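Local coordinates for scarecrow-like protein 3 (Arabidopsis thaliana, PDB 6KPB), which probably acts as a transcription factor in plant development, forming a homodimer and binding the zinc finger protein JACKDAW/IDD10, at residues L59-A64 and R363-L368; L146-L151 and L442-L447; E162-V167 and G249-V254; E207-M212 and F227-V232. All blocks are in the same frame, centred on the assembly; numbering follows the deposited sequence.

In the fold
From the N terminus, residues 59-64 of contact 1 wait almost 300 residues for 363-368, tying the first helix to helix 360-381. Before that loop closes, residues 146-151 open contact 2, completed only by 442-447 near the C terminus, so contacts 1 and 2 cross. Contact 3 starts next, on strand 166-171, and closes at 249-254; contact 4, joining 207-212 to 227-232, lies within the loop of contact 3, and both are nested inside contacts 1 and 2. Contacts 3 and 4 reach the same sheet, one between strands and one between helix and strand. Contact 2 packs helices beside this sheet, while contact 1 lies apart among helices, its centre about 33 Å from that of contact 2.

Contact 1 (L59-A64 and R363-L368); sequences LLLTCA and RLLESL
Arg363 O, just ahead of the Leu364 that packs on Ala64, is gripped twice by Ser367: the backbone N of that residue makes the ordinary helical bond, and Ser367 OG comes in at 2.5 Å from the other side of the carbonyl plane, tilted 24° from it. A serine thus keeps its buried hydroxyl satisfied by its own helix. Across the interface the side chains that meet are all aliphatic. The two helices run antiparallel, at 160°, with their local axes 11.1 Å apart, a spacing that branched leucines can fill. Leu364 holds CG trans to its own amide nitrogen (chi1 175°), which sends CD2 across to Ala64 CB at 3.6 Å and close to the carbonyl oxygen of Leu60. The single methyl of Ala64 lets this tip come close to the helix backbone. One turn along, Leu368 divides its two methyls: CD2 meets Leu60 CD1 at 3.9 Å, and CD1 lies 4.2 Å from Leu61 CD1. Leu61 turns its other methyl, CD2, to Leu365 CD2 at 4.0 Å, the two side chains crossing nearly at a right angle on the more exposed flank. Phe100 of helix 92-109 covers Leu364 and Leu368, Ile405 of helix 387-406 also touches Leu364, and helix 72-85 packs against Leu59 and Cys63 of helix 49-69.

Contact 2 (L146-L151 and L442-L447); sequences LKVSYL and LQARRL
Two antiparallel helices beside the central sheet, 145-160 of the predicted VHIID region and 438-448 of the predicted SAW region, meet here at 161°, their local axes 9.7 Å apart. The closest backbone approach is between Val148 and Ala444, whose CA atoms are 5.5 Å apart; alanine suits the spot because its side chain is a single methyl, and Val148 CG1 rests on Ala444 CB at 3.9 Å. Leu447 is the long reach from the other helix. Its CD2 slips in beside the backbone of the facing helix, 3.6 Å from Lys147 CB, and also brushes Val148 CG2, the two side chains sliding past each other. Lysine serves well here: its CB supplies apolar surface while the rest of the chain leads the ammonium away. Leu151 swings CG opposite its amide nitrogen (chi1 -165°), so that CD1 meets Leu447 CD2 tip to tip at 4.2 Å and CD2 lies across Gln443, 4.0 Å from its CB. An alanine in place of Leu151 would probably open a gap between Leu447 and Gln443 and let the Leu447 tip shift. Val148 and Ala444 both touch Ile458 of strand 456-461, so the pair backs onto the antiparallel extension of the mixed sheet, a helix layer on a sheet as in alpha/beta folds.

Contact 3 (E162-V167 and G249-V254); sequences EGEKMV and GEALAV
Glu250, just ahead of the strand, packs on Met166, with Glu250 CB and Met166 CB 4.1 Å apart. Its CG stands between the backbone N and the carbonyl carbon (chi1 56°), and the extended chain carries the carboxylate away from Met166 to a salt bridge with Arg198; the same OE1 also takes the backbone N of Lys247. Ala251 follows, and the main-chain bond of the contact is its own: Ala251 N donates to Met166 O at 2.9 Å, 27° off the carbonyl plane. Ala251 also bonds through its backbone to His168, so it straddles Val167, its parallel bridge partner, in the usual manner of parallel strands. Val167 CA adds a CA-H...O contact to Ala251 O at 3.5 Å. The methyl of Ala251 lies under the folded side chain of Glu164, with CD only 3.6 Å from Ala251 CB; a methyl suits the place, since the bent chain lies close over it. Leu252 points away from 162-167, and its side chain packs further along the same strand, on His168 and Ile170, while its backbone bonds to Lys344. Lys344 is also the salt-bridge mate of Glu164 OE2. Both carboxylates beside this strand start therefore have a cationic partner, which would probably favour their ionised form, while backbone polarity is spent on sheet bonds.

Contact 4 (E207-M212 and F227-V232); sequences EVLEQM and FQFNPV
The Phe229 ring meets helix 206-223 obliquely, with Met212 SD near CE2 at 3.9 Å and the backbone oxygen of Leu209 near CE1 at 4.0 Å. The sulfur sits 5.0 Å from the ring centroid and 63° off its normal, a slanting Met-aromatic contact, and the methionine chain crosses the phenylalanine at about a right angle. The neighbouring Phe227 ring carries Phe229 N over one face, offset toward its rim. Phe229 places CG trans to its amide nitrogen (chi1 178°), which stands the ring up from the strand toward the helix. Leu209 fills the other half of the interface: CD2 approaches Phe229 CZ at 4.2 Å, while CD1 lies 4.0 Å from Pro231 CB and near the carbonyl oxygen of Val232. Proline is tolerated because the bonds to strand 196-203 pass through the backbones of Gln228, Asn230 and Val232, so its missing N-H costs that pairing nothing. A serine in place of Phe229 would probably leave Met212 without its aromatic partner and a gap beside Leu209. Helix and strand run antiparallel, at 172°, as consecutive parts of a beta-alpha-beta unit formed by strand 196-203, helix 206-223 and strand 227-233. With no polar bond linking the two segments, their adhesion rests on apolar and sulfur-aromatic dispersion, and the sheet's hydrogen bonding is left to its own strands.

Contact 1 (L59-A64 and R363-L368)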
loop_
_atom_site.group_PDB
_atom_site.type_symbol
_atom_site.label_atom_id
_atom_site.label_comp_id
_atom_site.label_asym_id
_atom_site.label_seq_id
_atom_site.Cartn_x
_atom_site.Cartn_y
_atom_site.Cartn_z
ATOM N N LEU A 59 -13.756 -25.476 -3.889
ATOM C CA LEU A 59 -12.355 -25.092 -4.047
ATOM C C LEU A 59 -11.742 -24.661 -2.720
ATOM O O LEU A 59 -10.600 -25.021 -2.409
ATOM C CB LEU A 59 -12.231 -23.969 -5.078
ATOM C CG LEU A 59 -11.943 -24.305 -6.543
ATOM C CD1 LEU A 59 -12.718 -23.390 -7.469
ATOM C CD2 LEU A 59 -10.450 -24.203 -6.825
ATOM N N LEU A 60 -12.487 -23.894 -1.919
ATOM C CA LEU A 60 -11.945 -23.411 -0.652
ATOM C C LEU A 60 -11.629 -24.570 0.284
ATOM O O LEU A 60 -10.530 -24.647 0.845
ATOM C CB LEU A 60 -12.923 -22.437 0.004
ATOM C CG LEU A 60 -13.083 -21.080 -0.686
ATOM C CD1 LEU A 60 -14.178 -20.250 -0.032
ATOM C CD2 LEU A 60 -11.763 -20.320 -0.688
ATOM N N LEU A 61 -12.582 -25.488 0.462
ATOM C CA LEU A 61 -12.337 -26.646 1.314
ATOM C C LEU A 61 -11.260 -27.547 0.725
ATOM O O LEU A 61 -10.398 -28.053 1.454
ATOM C CB LEU A 61 -13.632 -27.430 1.528
ATOM C CG LEU A 61 -14.593 -26.952 2.619
ATOM C CD1 LEU A 61 -15.377 -25.726 2.179
ATOM C CD2 LEU A 61 -15.531 -28.081 3.012
ATOM N N THR A 62 -11.288 -27.753 -0.594
ATOM C CA THR A 62 -10.286 -28.596 -1.240
ATOM C C THR A 62 -8.891 -28.012 -1.071
ATOM O O THR A 62 -7.967 -28.697 -0.621
ATOM C CB THR A 62 -10.613 -28.767 -2.723
ATOM O OG1 THR A 62 -12.016 -29.020 -2.880
ATOM C CG2 THR A 62 -9.825 -29.930 -3.307
ATOM N N CYS A 63 -8.723 -26.735 -1.430
ATOM C CA CYS A 63 -7.430 -26.078 -1.275
ATOM C C CYS A 63 -6.934 -26.164 0.160
ATOM O O CYS A 63 -5.761 -26.469 0.402
ATOM C CB CYS A 63 -7.529 -24.619 -1.718
ATOM S SG CYS A 63 -6.041 -23.645 -1.405
ATOM N N ALA A 64 -7.822 -25.922 1.129
ATOM C CA ALA A 64 -7.425 -25.978 2.533
ATOM C C ALA A 64 -6.896 -27.356 2.907
ATOM O O ALA A 64 -5.951 -27.473 3.695
ATOM C CB ALA A 64 -8.603 -25.597 3.428
ATOM N N ARG A 363 -11.759 -23.625 11.750
ATOM C CA ARG A 363 -11.958 -22.185 11.653
ATOM C C ARG A 363 -12.458 -21.776 10.275
ATOM O O ARG A 363 -13.235 -20.824 10.160
ATOM C CB ARG A 363 -10.658 -21.456 11.990
ATOM C CG ARG A 363 -10.041 -21.905 13.304
ATOM C CD ARG A 363 -9.010 -20.914 13.812
ATOM N NE ARG A 363 -7.902 -20.737 12.880
ATOM C CZ ARG A 363 -6.869 -21.568 12.783
ATOM N NH1 ARG A 363 -6.801 -22.643 13.557
ATOM N NH2 ARG A 363 -5.901 -21.322 11.910
ATOM N N LEU A 364 -12.038 -22.485 9.225
ATOM C CA LEU A 364 -12.507 -22.155 7.884
ATOM C C LEU A 364 -13.999 -22.423 7.736
ATOM O O LEU A 364 -14.721 -21.619 7.135
ATOM C CB LEU A 364 -11.719 -22.942 6.839
ATOM C CG LEU A 364 -12.203 -22.771 5.399
ATOM C CD1 LEU A 364 -12.145 -21.311 4.990
ATOM C CD2 LEU A 364 -11.390 -23.624 4.447
ATOM N N LEU A 365 -14.480 -23.543 8.279
ATOM C CA LEU A 365 -15.893 -23.885 8.140
ATOM C C LEU A 365 -16.781 -22.856 8.829
ATOM O O LEU A 365 -17.741 -22.352 8.237
ATOM C CB LEU A 365 -16.155 -25.283 8.699
ATOM C CG LEU A 365 -15.759 -26.445 7.787
ATOM C CD1 LEU A 365 -16.077 -27.780 8.439
ATOM C CD2 LEU A 365 -16.460 -26.321 6.442
ATOM N N GLU A 366 -16.469 -22.524 10.083
ATOM C CA GLU A 366 -17.313 -21.597 10.830
ATOM C C GLU A 366 -17.203 -20.178 10.286
ATOM O O GLU A 366 -18.217 -19.495 10.102
ATOM C CB GLU A 366 -16.954 -21.639 12.316
ATOM C CG GLU A 366 -17.640 -22.762 13.073
ATOM C CD GLU A 366 -19.152 -22.695 12.959
ATOM O OE1 GLU A 366 -19.741 -21.694 13.419
ATOM O OE2 GLU A 366 -19.749 -23.636 12.395
ATOM N N SER A 367 -15.977 -19.714 10.021
ATOM C CA SER A 367 -15.802 -18.349 9.533
ATOM C C SER A 367 -16.471 -18.146 8.180
ATOM O O SER A 367 -16.931 -17.039 7.877
ATOM C CB SER A 367 -14.316 -18.000 9.447
ATOM O OG SER A 367 -13.633 -18.886 8.576
ATOM N N LEU A 368 -16.534 -19.194 7.354
ATOM C CA LEU A 368 -17.257 -19.089 6.091
ATOM C C LEU A 368 -18.725 -18.764 6.328
ATOM O O LEU A 368 -19.305 -17.929 5.626
ATOM C CB LEU A 368 -17.116 -20.382 5.288
ATOM C CG LEU A 368 -15.906 -20.493 4.357
ATOM C CD1 LEU A 368 -15.870 -21.853 3.678
ATOM C CD2 LEU A 368 -15.928 -19.377 3.324
#

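Contact 2 (L146-L151 and L442-L447)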
loop_
_atom_site.group_PDB
_atom_site.type_symbol
_atom_site.label_atom_id
_atom_site.label_comp_id
_atom_site.label_asym_id
_atom_site.label_seq_id
_atom_site.Cartn_x
_atom_site.Cartn_y
_atom_site.Cartn_z
ATOM N N LEU A 146 -22.506 -1.299 16.406
ATOM C CA LEU A 146 -21.942 -0.413 17.418
ATOM C C LEU A 146 -23.015 0.454 18.068
ATOM O O LEU A 146 -22.950 0.728 19.272
ATOM C CB LEU A 146 -20.847 0.453 16.798
ATOM C CG LEU A 146 -19.536 -0.278 16.504
ATOM C CD1 LEU A 146 -18.539 0.651 15.836
ATOM C CD2 LEU A 146 -18.957 -0.845 17.790
ATOM N N LYS A 147 -24.008 0.897 17.291
ATOM C CA LYS A 147 -25.085 1.701 17.861
ATOM C C LYS A 147 -25.850 0.923 18.926
ATOM O O LYS A 147 -26.190 1.471 19.980
ATOM C CB LYS A 147 -26.034 2.170 16.759
ATOM C CG LYS A 147 -25.439 3.180 15.788
ATOM C CD LYS A 147 -26.352 3.358 14.581
ATOM C CE LYS A 147 -25.738 4.265 13.521
ATOM N NZ LYS A 147 -26.069 5.699 13.746
ATOM N N VAL A 148 -26.130 -0.355 18.667
ATOM C CA VAL A 148 -26.804 -1.187 19.659
ATOM C C VAL A 148 -25.905 -1.399 20.871
ATOM O O VAL A 148 -26.342 -1.265 22.021
ATOM C CB VAL A 148 -27.234 -2.527 19.035
ATOM C CG1 VAL A 148 -27.699 -3.492 20.119
ATOM C CG2 VAL A 148 -28.334 -2.309 18.009
ATOM N N SER A 149 -24.634 -1.731 20.627
ATOM C CA SER A 149 -23.679 -1.905 21.717
ATOM C C SER A 149 -23.577 -0.642 22.562
ATOM O O SER A 149 -23.691 -0.693 23.792
ATOM C CB SER A 149 -22.312 -2.294 21.152
ATOM O OG SER A 149 -21.340 -2.395 22.180
ATOM N N TYR A 150 -23.378 0.510 21.914
ATOM C CA TYR A 150 -23.254 1.766 22.649
ATOM C C TYR A 150 -24.503 2.056 23.472
ATOM O O TYR A 150 -24.408 2.458 24.638
ATOM C CB TYR A 150 -22.975 2.915 21.683
ATOM C CG TYR A 150 -21.633 2.831 20.991
ATOM C CD1 TYR A 150 -20.615 2.031 21.495
ATOM C CD2 TYR A 150 -21.384 3.555 19.832
ATOM C CE1 TYR A 150 -19.387 1.957 20.865
ATOM C CE2 TYR A 150 -20.162 3.486 19.194
ATOM C CZ TYR A 150 -19.168 2.686 19.712
ATOM O OH TYR A 150 -17.951 2.619 19.076
ATOM N N LEU A 151 -25.684 1.853 22.883
ATOM C CA LEU A 151 -26.927 2.109 23.604
ATOM C C LEU A 151 -27.038 1.216 24.835
ATOM O O LEU A 151 -27.355 1.688 25.933
ATOM C CB LEU A 151 -28.122 1.899 22.670
ATOM C CG LEU A 151 -29.511 2.416 23.061
ATOM C CD1 LEU A 151 -30.381 2.524 21.815
ATOM C CD2 LEU A 151 -30.195 1.528 24.097
ATOM N N LEU A 442 -35.496 -3.150 24.604
ATOM C CA LEU A 442 -36.576 -2.671 23.748
ATOM C C LEU A 442 -36.121 -1.492 22.898
ATOM O O LEU A 442 -36.467 -1.402 21.713
ATOM C CB LEU A 442 -37.785 -2.286 24.599
ATOM C CG LEU A 442 -39.051 -1.896 23.836
ATOM C CD1 LEU A 442 -39.595 -3.088 23.060
ATOM C CD2 LEU A 442 -40.102 -1.342 24.784
ATOM N N GLN A 443 -35.342 -0.578 23.484
ATOM C CA GLN A 443 -34.820 0.549 22.715
ATOM C C GLN A 443 -33.871 0.078 21.621
ATOM O O GLN A 443 -33.858 0.635 20.518
ATOM C CB GLN A 443 -34.119 1.541 23.643
ATOM C CG GLN A 443 -35.048 2.573 24.254
ATOM C CD GLN A 443 -34.400 3.357 25.377
ATOM O OE1 GLN A 443 -33.205 3.214 25.643
ATOM N NE2 GLN A 443 -35.189 4.187 26.049
ATOM N N ALA A 444 -33.072 -0.950 21.908
ATOM C CA ALA A 444 -32.159 -1.477 20.903
ATOM C C ALA A 444 -32.918 -2.129 19.753
ATOM O O ALA A 444 -32.512 -2.015 18.591
ATOM C CB ALA A 444 -31.189 -2.465 21.546
ATOM N N ARG A 445 -34.026 -2.812 20.055
ATOM C CA ARG A 445 -34.843 -3.392 18.993
ATOM C C ARG A 445 -35.479 -2.309 18.131
ATOM O O ARG A 445 -35.532 -2.437 16.902
ATOM C CB ARG A 445 -35.921 -4.302 19.583
ATOM C CG ARG A 445 -35.404 -5.548 20.283
ATOM C CD ARG A 445 -36.547 -6.519 20.539
ATOM N NE ARG A 445 -36.448 -7.161 21.846
ATOM C CZ ARG A 445 -35.959 -8.380 22.045
ATOM N NH1 ARG A 445 -35.523 -9.097 21.020
ATOM N NH2 ARG A 445 -35.911 -8.883 23.270
ATOM N N ARG A 446 -35.976 -1.238 18.759
ATOM C CA ARG A 446 -36.525 -0.116 18.001
ATOM C C ARG A 446 -35.470 0.524 17.112
ATOM O O ARG A 446 -35.783 0.985 16.009
ATOM C CB ARG A 446 -37.112 0.924 18.954
ATOM C CG ARG A 446 -38.463 0.548 19.532
ATOM C CD ARG A 446 -38.805 1.405 20.739
ATOM N NE ARG A 446 -40.179 1.192 21.184
ATOM C CZ ARG A 446 -40.636 1.530 22.385
ATOM N NH1 ARG A 446 -39.824 2.090 23.272
ATOM N NH2 ARG A 446 -41.904 1.301 22.703
ATOM N N LEU A 447 -34.220 0.568 17.577
ATOM C CA LEU A 447 -33.130 1.040 16.732
ATOM C C LEU A 447 -33.024 0.205 15.463
ATOM O O LEU A 447 -32.761 0.740 14.379
ATOM C CB LEU A 447 -31.816 0.998 17.511
ATOM C CG LEU A 447 -30.732 2.025 17.191
ATOM C CD1 LEU A 447 -31.159 3.401 17.671
ATOM C CD2 LEU A 447 -29.424 1.616 17.843
#

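Contact 3 (E162-V167 and G249-V254)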
loop_
_atom_site.group_PDB
_atom_site.type_symbol
_atom_site.label_atom_id
_atom_site.label_comp_id
_atom_site.label_asym_id
_atom_site.label_seq_id
_atom_site.Cartn_x
_atom_site.Cartn_y
_atom_site.Cartn_z
ATOM N N GLU A 162 -26.119 5.407 39.252
ATOM C CA GLU A 162 -27.192 6.116 39.934
ATOM C C GLU A 162 -26.705 6.616 41.288
ATOM O O GLU A 162 -26.231 5.831 42.115
ATOM C CB GLU A 162 -28.403 5.200 40.111
ATOM C CG GLU A 162 -29.042 4.733 38.815
ATOM C CD GLU A 162 -30.063 3.630 39.037
ATOM O OE1 GLU A 162 -29.945 2.903 40.048
ATOM O OE2 GLU A 162 -30.982 3.491 38.204
ATOM N N GLY A 163 -26.815 7.926 41.510
ATOM C CA GLY A 163 -26.431 8.535 42.763
ATOM C C GLY A 163 -24.964 8.889 42.886
ATOM O O GLY A 163 -24.603 9.657 43.784
ATOM N N GLU A 164 -24.109 8.359 42.015
ATOM C CA GLU A 164 -22.682 8.641 42.102
ATOM C C GLU A 164 -22.391 10.059 41.629
ATOM O O GLU A 164 -22.861 10.480 40.568
ATOM C CB GLU A 164 -21.891 7.635 41.267
ATOM C CG GLU A 164 -22.000 6.199 41.748
ATOM C CD GLU A 164 -21.197 5.940 43.009
ATOM O OE1 GLU A 164 -20.357 6.790 43.369
ATOM O OE2 GLU A 164 -21.405 4.881 43.637
ATOM N N LYS A 165 -21.612 10.795 42.420
ATOM C CA LYS A 165 -21.208 12.148 42.062
ATOM C C LYS A 165 -19.870 12.194 41.339
ATOM O O LYS A 165 -19.522 13.239 40.776
ATOM C CB LYS A 165 -21.140 13.028 43.316
ATOM N N MET A 166 -19.118 11.096 41.341
ATOM C CA MET A 166 -17.806 11.023 40.706
ATOM C C MET A 166 -17.745 9.744 39.888
ATOM O O MET A 166 -17.784 8.646 40.450
ATOM C CB MET A 166 -16.687 11.044 41.748
ATOM C CG MET A 166 -16.694 12.260 42.659
ATOM S SD MET A 166 -15.392 13.431 42.238
ATOM C CE MET A 166 -13.963 12.351 42.256
ATOM N N VAL A 167 -17.647 9.884 38.568
ATOM C CA VAL A 167 -17.701 8.751 37.654
ATOM C C VAL A 167 -16.461 8.764 36.773
ATOM O O VAL A 167 -16.136 9.789 36.163
ATOM C CB VAL A 167 -18.978 8.779 36.792
ATOM C CG1 VAL A 167 -18.866 7.794 35.638
ATOM C CG2 VAL A 167 -20.194 8.466 37.650
ATOM N N GLY A 249 -12.259 6.500 45.617
ATOM C CA GLY A 249 -13.521 7.140 45.916
ATOM C C GLY A 249 -14.373 7.502 44.719
ATOM O O GLY A 249 -15.453 8.078 44.902
ATOM N N GLU A 250 -13.929 7.190 43.505
ATOM C CA GLU A 250 -14.694 7.458 42.298
ATOM C C GLU A 250 -15.234 6.154 41.727
ATOM O O GLU A 250 -14.523 5.144 41.675
ATOM C CB GLU A 250 -13.844 8.181 41.247
ATOM C CG GLU A 250 -12.566 7.457 40.857
ATOM C CD GLU A 250 -11.814 8.167 39.749
ATOM O OE1 GLU A 250 -10.989 7.514 39.075
ATOM O OE2 GLU A 250 -12.050 9.378 39.549
ATOM N N ALA A 251 -16.496 6.180 41.311
ATOM C CA ALA A 251 -17.117 5.003 40.725
ATOM C C ALA A 251 -16.551 4.752 39.334
ATOM O O ALA A 251 -16.335 5.685 38.555
ATOM C CB ALA A 251 -18.632 5.180 40.665
ATOM N N LEU A 252 -16.313 3.481 39.024
ATOM C CA LEU A 252 -15.567 3.087 37.838
ATOM C C LEU A 252 -16.410 2.183 36.950
ATOM O O LEU A 252 -17.156 1.329 37.440
ATOM C CB LEU A 252 -14.269 2.372 38.228
ATOM C CG LEU A 252 -13.245 2.132 37.118
ATOM C CD1 LEU A 252 -12.704 3.456 36.606
ATOM C CD2 LEU A 252 -12.117 1.242 37.614
ATOM N N ALA A 253 -16.277 2.375 35.639
ATOM C CA ALA A 253 -16.903 1.518 34.645
ATOM C C ALA A 253 -15.892 1.232 33.546
ATOM O O ALA A 253 -15.126 2.117 33.154
ATOM C CB ALA A 253 -18.165 2.162 34.055
ATOM N N VAL A 254 -15.883 -0.008 33.062
ATOM C CA VAL A 254 -14.942 -0.457 32.042
ATOM C C VAL A 254 -15.736 -0.913 30.824
ATOM O O VAL A 254 -16.676 -1.706 30.952
ATOM C CB VAL A 254 -14.037 -1.589 32.562
ATOM C CG1 VAL A 254 -13.178 -2.145 31.440
ATOM C CG2 VAL A 254 -13.161 -1.087 33.701
#

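Contact 4 (E207-M212 and F227-V232)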
loop_
_atom_site.group_PDB
_atom_site.type_symbol
_atom_site.label_atom_id
_atom_site.label_comp_id
_atom_site.label_asym_id
_atom_site.label_seq_id
_atom_site.Cartn_x
_atom_site.Cartn_y
_atom_site.Cartn_z
ATOM N N GLU A 207 -3.636 10.451 16.825
ATOM C CA GLU A 207 -4.637 11.194 16.065
ATOM C C GLU A 207 -6.055 10.764 16.418
ATOM O O GLU A 207 -6.972 11.593 16.423
ATOM C CB GLU A 207 -4.392 11.022 14.565
ATOM C CG GLU A 207 -2.999 11.425 14.102
ATOM C CD GLU A 207 -1.995 10.289 14.193
ATOM O OE1 GLU A 207 -1.026 10.294 13.407
ATOM O OE2 GLU A 207 -2.173 9.390 15.043
ATOM N N VAL A 208 -6.254 9.480 16.716
ATOM C CA VAL A 208 -7.573 9.010 17.129
ATOM C C VAL A 208 -7.947 9.599 18.483
ATOM O O VAL A 208 -9.096 10.000 18.706
ATOM C CB VAL A 208 -7.604 7.472 17.149
ATOM C CG1 VAL A 208 -8.977 6.969 17.558
ATOM C CG2 VAL A 208 -7.214 6.920 15.788
ATOM N N LEU A 209 -6.985 9.668 19.406
ATOM C CA LEU A 209 -7.263 10.227 20.724
ATOM C C LEU A 209 -7.417 11.741 20.674
ATOM O O LEU A 209 -8.180 12.309 21.462
ATOM C CB LEU A 209 -6.155 9.832 21.701
ATOM C CG LEU A 209 -6.046 8.332 21.983
ATOM C CD1 LEU A 209 -4.684 7.988 22.557
ATOM C CD2 LEU A 209 -7.149 7.887 22.930
ATOM N N GLU A 210 -6.707 12.408 19.761
ATOM C CA GLU A 210 -6.848 13.854 19.628
ATOM C C GLU A 210 -8.244 14.233 19.151
ATOM O O GLU A 210 -8.843 15.188 19.661
ATOM C CB GLU A 210 -5.792 14.404 18.669
ATOM C CG GLU A 210 -4.357 14.175 19.109
ATOM C CD GLU A 210 -3.355 14.743 18.122
ATOM O OE1 GLU A 210 -2.192 14.969 18.514
ATOM O OE2 GLU A 210 -3.736 14.969 16.953
ATOM N N GLN A 211 -8.781 13.499 18.174
ATOM C CA GLN A 211 -10.116 13.806 17.669
ATOM C C GLN A 211 -11.183 13.530 18.720
ATOM O O GLN A 211 -12.107 14.331 18.900
ATOM C CB GLN A 211 -10.397 13.010 16.395
ATOM C CG GLN A 211 -9.501 13.374 15.224
ATOM C CD GLN A 211 -9.912 12.680 13.942
ATOM O OE1 GLN A 211 -9.164 12.664 12.964
ATOM N NE2 GLN A 211 -11.108 12.103 13.938
ATOM N N MET A 212 -11.075 12.402 19.426
ATOM C CA MET A 212 -12.041 12.104 20.478
ATOM C C MET A 212 -11.973 13.144 21.587
ATOM O O MET A 212 -13.003 13.674 22.021
ATOM C CB MET A 212 -11.804 10.706 21.043
ATOM C CG MET A 212 -12.546 10.462 22.344
ATOM S SD MET A 212 -12.609 8.731 22.823
ATOM C CE MET A 212 -13.393 8.011 21.385
ATOM N N PHE A 227 -15.804 17.825 33.243
ATOM C CA PHE A 227 -15.386 16.652 32.495
ATOM C C PHE A 227 -13.880 16.677 32.291
ATOM O O PHE A 227 -13.292 17.737 32.063
ATOM C CB PHE A 227 -16.116 16.587 31.145
ATOM C CG PHE A 227 -15.512 15.622 30.164
ATOM C CD1 PHE A 227 -15.705 14.257 30.301
ATOM C CD2 PHE A 227 -14.770 16.085 29.089
ATOM C CE1 PHE A 227 -15.157 13.371 29.391
ATOM C CE2 PHE A 227 -14.219 15.204 28.177
ATOM C CZ PHE A 227 -14.413 13.846 28.328
ATOM N N GLN A 228 -13.262 15.503 32.380
ATOM C CA GLN A 228 -11.830 15.358 32.166
ATOM C C GLN A 228 -11.586 14.149 31.279
ATOM O O GLN A 228 -12.171 13.082 31.499
ATOM C CB GLN A 228 -11.078 15.212 33.493
ATOM C CG GLN A 228 -9.564 15.215 33.357
ATOM C CD GLN A 228 -8.863 15.285 34.697
ATOM O OE1 GLN A 228 -9.508 15.295 35.747
ATOM N NE2 GLN A 228 -7.537 15.340 34.671
ATOM N N PHE A 229 -10.737 14.322 30.272
ATOM C CA PHE A 229 -10.335 13.244 29.380
ATOM C C PHE A 229 -8.818 13.158 29.393
ATOM O O PHE A 229 -8.137 14.116 29.012
ATOM C CB PHE A 229 -10.851 13.475 27.958
ATOM C CG PHE A 229 -10.420 12.420 26.973
ATOM C CD1 PHE A 229 -9.232 12.551 26.274
ATOM C CD2 PHE A 229 -11.206 11.302 26.743
ATOM C CE1 PHE A 229 -8.832 11.588 25.369
ATOM C CE2 PHE A 229 -10.810 10.335 25.836
ATOM C CZ PHE A 229 -9.621 10.480 25.149
ATOM N N ASN A 230 -8.292 12.017 29.835
ATOM C CA ASN A 230 -6.861 11.771 29.782
ATOM C C ASN A 230 -6.585 10.651 28.793
ATOM O O ASN A 230 -7.053 9.518 28.994
ATOM C CB ASN A 230 -6.299 11.429 31.166
ATOM C CG ASN A 230 -7.013 10.265 31.825
ATOM O OD1 ASN A 230 -8.177 9.988 31.536
ATOM N ND2 ASN A 230 -6.316 9.578 32.724
ATOM N N PRO A 231 -5.871 10.918 27.705
ATOM C CA PRO A 231 -5.557 9.856 26.749
ATOM C C PRO A 231 -4.435 8.964 27.252
ATOM O O PRO A 231 -3.577 9.378 28.034
ATOM C CB PRO A 231 -5.129 10.630 25.498
ATOM C CG PRO A 231 -4.546 11.892 26.041
ATOM C CD PRO A 231 -5.353 12.229 27.270
ATOM N N VAL A 232 -4.461 7.717 26.793
ATOM C CA VAL A 232 -3.419 6.741 27.088
ATOM C C VAL A 232 -3.003 6.116 25.764
ATOM O O VAL A 232 -3.756 5.324 25.184
ATOM C CB VAL A 232 -3.882 5.669 28.083
ATOM C CG1 VAL A 232 -2.812 4.600 28.241
ATOM C CG2 VAL A 232 -4.210 6.298 29.431
#